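Local atomic coordinates of sulfide-quinone reductase (Aquifex aeolicus, PDB entry 3HYW), a protein that oxidises hydrogen sulfide with a quinone as electron acceptor, using FAD and building up polysulfur that is released when it grows too long. Residues G10-I15 and P37-T42. Numbering follows the deposited sequence.
Sequences GGVGGI and PYFGFT. With FAD (flavin-adenine dinucleotide), chain G.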
# COMPACT_ATOMS: atom_id res chain seq x y z
N GLY A 10 -40.90 13.56 2.46
CA GLY A 10 -40.61 14.58 1.46
C GLY A 10 -39.13 14.78 1.20
O GLY A 10 -38.66 15.92 1.11
N GLY A 11 -38.40 13.68 1.05
CA GLY A 11 -36.96 13.71 0.79
C GLY A 11 -36.63 13.14 -0.57
O GLY A 11 -37.49 13.11 -1.46
N VAL A 12 -35.40 12.67 -0.75
CA VAL A 12 -34.95 12.19 -2.06
C VAL A 12 -35.86 11.09 -2.60
O VAL A 12 -36.35 11.19 -3.72
CB VAL A 12 -33.47 11.69 -2.02
CG1 VAL A 12 -33.05 11.10 -3.37
CG2 VAL A 12 -32.54 12.83 -1.63
N GLY A 13 -36.10 10.06 -1.78
CA GLY A 13 -36.90 8.91 -2.19
C GLY A 13 -38.36 9.21 -2.44
O GLY A 13 -38.93 8.75 -3.43
N GLY A 14 -38.97 9.98 -1.53
CA GLY A 14 -40.38 10.36 -1.61
C GLY A 14 -40.69 11.26 -2.79
O GLY A 14 -41.63 11.00 -3.55
N ILE A 15 -39.91 12.33 -2.93
CA ILE A 15 -40.04 13.23 -4.08
C ILE A 15 -39.80 12.49 -5.41
O ILE A 15 -40.59 12.64 -6.33
CB ILE A 15 -39.10 14.48 -3.96
CG1 ILE A 15 -39.48 15.33 -2.73
CG2 ILE A 15 -39.11 15.32 -5.25
CD1 ILE A 15 -40.80 16.11 -2.83
N PRO A 37 -41.33 20.85 6.29
CA PRO A 37 -41.99 21.69 5.28
C PRO A 37 -41.16 21.88 4.01
O PRO A 37 -41.60 22.56 3.08
CB PRO A 37 -42.15 23.02 6.01
CG PRO A 37 -41.01 23.06 6.98
CD PRO A 37 -40.76 21.64 7.40
N TYR A 38 -39.97 21.29 3.97
CA TYR A 38 -39.04 21.53 2.88
C TYR A 38 -38.41 20.23 2.41
O TYR A 38 -38.30 19.27 3.19
CB TYR A 38 -37.93 22.50 3.34
CG TYR A 38 -37.07 21.96 4.48
CD1 TYR A 38 -35.91 21.23 4.22
CD2 TYR A 38 -37.42 22.20 5.81
CE1 TYR A 38 -35.13 20.72 5.26
CE2 TYR A 38 -36.64 21.69 6.87
CZ TYR A 38 -35.50 20.96 6.58
OH TYR A 38 -34.72 20.46 7.60
N PHE A 39 -38.00 20.19 1.14
CA PHE A 39 -37.04 19.18 0.71
C PHE A 39 -35.64 19.68 1.06
O PHE A 39 -35.27 20.79 0.70
CB PHE A 39 -37.12 18.91 -0.80
CG PHE A 39 -35.91 18.17 -1.35
CD1 PHE A 39 -35.86 16.78 -1.32
CD2 PHE A 39 -34.82 18.87 -1.87
CE1 PHE A 39 -34.75 16.10 -1.80
CE2 PHE A 39 -33.69 18.19 -2.34
CZ PHE A 39 -33.66 16.81 -2.32
N GLY A 40 -34.87 18.86 1.77
CA GLY A 40 -33.49 19.22 2.11
C GLY A 40 -32.52 18.45 1.24
O GLY A 40 -32.60 17.23 1.17
N PHE A 41 -31.61 19.15 0.57
CA PHE A 41 -30.59 18.48 -0.23
C PHE A 41 -29.49 17.94 0.68
O PHE A 41 -28.50 18.62 0.99
CB PHE A 41 -30.03 19.37 -1.34
CG PHE A 41 -29.10 18.64 -2.29
CD1 PHE A 41 -29.61 17.70 -3.17
CD2 PHE A 41 -27.74 18.89 -2.28
CE1 PHE A 41 -28.77 17.02 -4.05
CE2 PHE A 41 -26.89 18.21 -3.15
CZ PHE A 41 -27.41 17.28 -4.04
N THR A 42 -29.71 16.70 1.11
CA THR A 42 -28.85 16.02 2.09
C THR A 42 -27.34 16.06 1.77
O THR A 42 -26.53 16.31 2.66
CB THR A 42 -29.33 14.56 2.35
OG1 THR A 42 -30.77 14.51 2.40
CG2 THR A 42 -28.81 14.07 3.66
PA FAD G . -34.44 11.77 3.32
O1A FAD G . -33.99 12.43 2.05
O2A FAD G . -33.73 12.08 4.60
O5B FAD G . -36.00 12.11 3.46
C5B FAD G . -36.85 11.55 4.45
C4B FAD G . -38.06 12.46 4.55
O4B FAD G . -39.08 11.84 5.33
C3B FAD G . -37.72 13.76 5.25
O3B FAD G . -38.39 14.84 4.58
C2B FAD G . -38.29 13.57 6.65
O2B FAD G . -38.64 14.82 7.25
C1B FAD G . -39.52 12.72 6.36
N9A FAD G . -40.02 11.93 7.52
C8A FAD G . -39.29 11.27 8.44
N7A FAD G . -40.14 10.66 9.31
C5A FAD G . -41.41 10.94 8.91
C6A FAD G . -42.67 10.61 9.39
N6A FAD G . -42.80 9.83 10.49
N1A FAD G . -43.78 11.07 8.75
C2A FAD G . -43.67 11.84 7.65
N3A FAD G . -42.46 12.18 7.17
C4A FAD G . -41.32 11.74 7.78
N1 FAD G . -25.87 10.20 -0.96
C2 FAD G . -25.20 10.42 -2.12
O2 FAD G . -25.45 9.73 -3.13
N3 FAD G . -24.25 11.38 -2.21
C4 FAD G . -23.96 12.14 -1.14
O4 FAD G . -22.99 13.11 -1.21
C4X FAD G . -24.63 11.94 0.06
N5 FAD G . -24.33 12.70 1.13
C5X FAD G . -24.98 12.52 2.30
C6 FAD G . -24.66 13.33 3.39
C7 FAD G . -25.30 13.16 4.61
C7M FAD G . -24.92 14.06 5.77
C8 FAD G . -26.28 12.17 4.73
C8M FAD G . -27.02 11.93 6.04
C9 FAD G . -26.59 11.36 3.64
C9A FAD G . -25.95 11.53 2.40
N10 FAD G . -26.27 10.75 1.32
C10 FAD G . -25.61 10.94 0.15
C1' FAD G . -27.25 9.66 1.45
C2' FAD G . -28.65 9.80 0.89
O2' FAD G . -28.60 10.25 -0.47
C3' FAD G . -29.47 10.72 1.80
O3' FAD G . -29.49 10.16 3.14
C4' FAD G . -30.89 10.89 1.29
O4' FAD G . -31.45 12.05 1.92
C5' FAD G . -31.74 9.66 1.59
O5' FAD G . -33.03 9.81 1.02
P FAD G . -34.37 9.33 1.77
O1P FAD G . -35.54 9.71 0.91
O2P FAD G . -34.23 7.89 2.23
O3P FAD G . -34.40 10.18 3.14
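Phe39 turns the edge of its ring toward the glycine turn at Gly10-Val12. Its CE1 lies 3.6 Å from Val12 N, and Gly11 C sits nearly in the ring plane as well, so the ring abuts the peptide edge-on; a flat ring suits this place because no side chain of the glycines intervenes. CG stands anti to the backbone N (chi1 164°), which swings the ring from the strand toward the start of the helix. No hydrogen bond joins the two segments; apolar packing completes the meeting, with Val12 CG2 4.0 Å from CE1 of Phe39 and CG1 of Ile15 set obliquely against CD1 on the same ring, branched apolar residues fitting this buried spot. Were Phe39 an alanine, a gap would probably open beside the turn, and Val12 and Ile15 would lose the ring they pack against.

Polar contacts converge on FAD. At the N-terminus of the helix, Val12 N donates to FAD O1A (3.1 Å) and Gly13 N to FAD O1P (2.8 Å), both fairly straight, one amide for each phosphate; the helix dipole would probably help to steady their charge. Glycine suits position 11, the N-cap, because a CB there would collide with FAD O5B, and a CB on Gly13 would crowd O1P. From the other segment, Thr42 OG1 shares a 2.6 Å hydrogen bond with FAD O4', while its methyl CG2 reaches the flavin ring at C8 (3.3 Å). Threonine thus serves both ribityl chain and flavin.

The glycine-rich turn between strand 4-8 and helix 12-24 is the dinucleotide-binding element of a Rossmann-type fold. Strand 38-40 pairs antiparallel with strand 59-61, and Leu390 and Val393 of helix 376-395 touch Phe39.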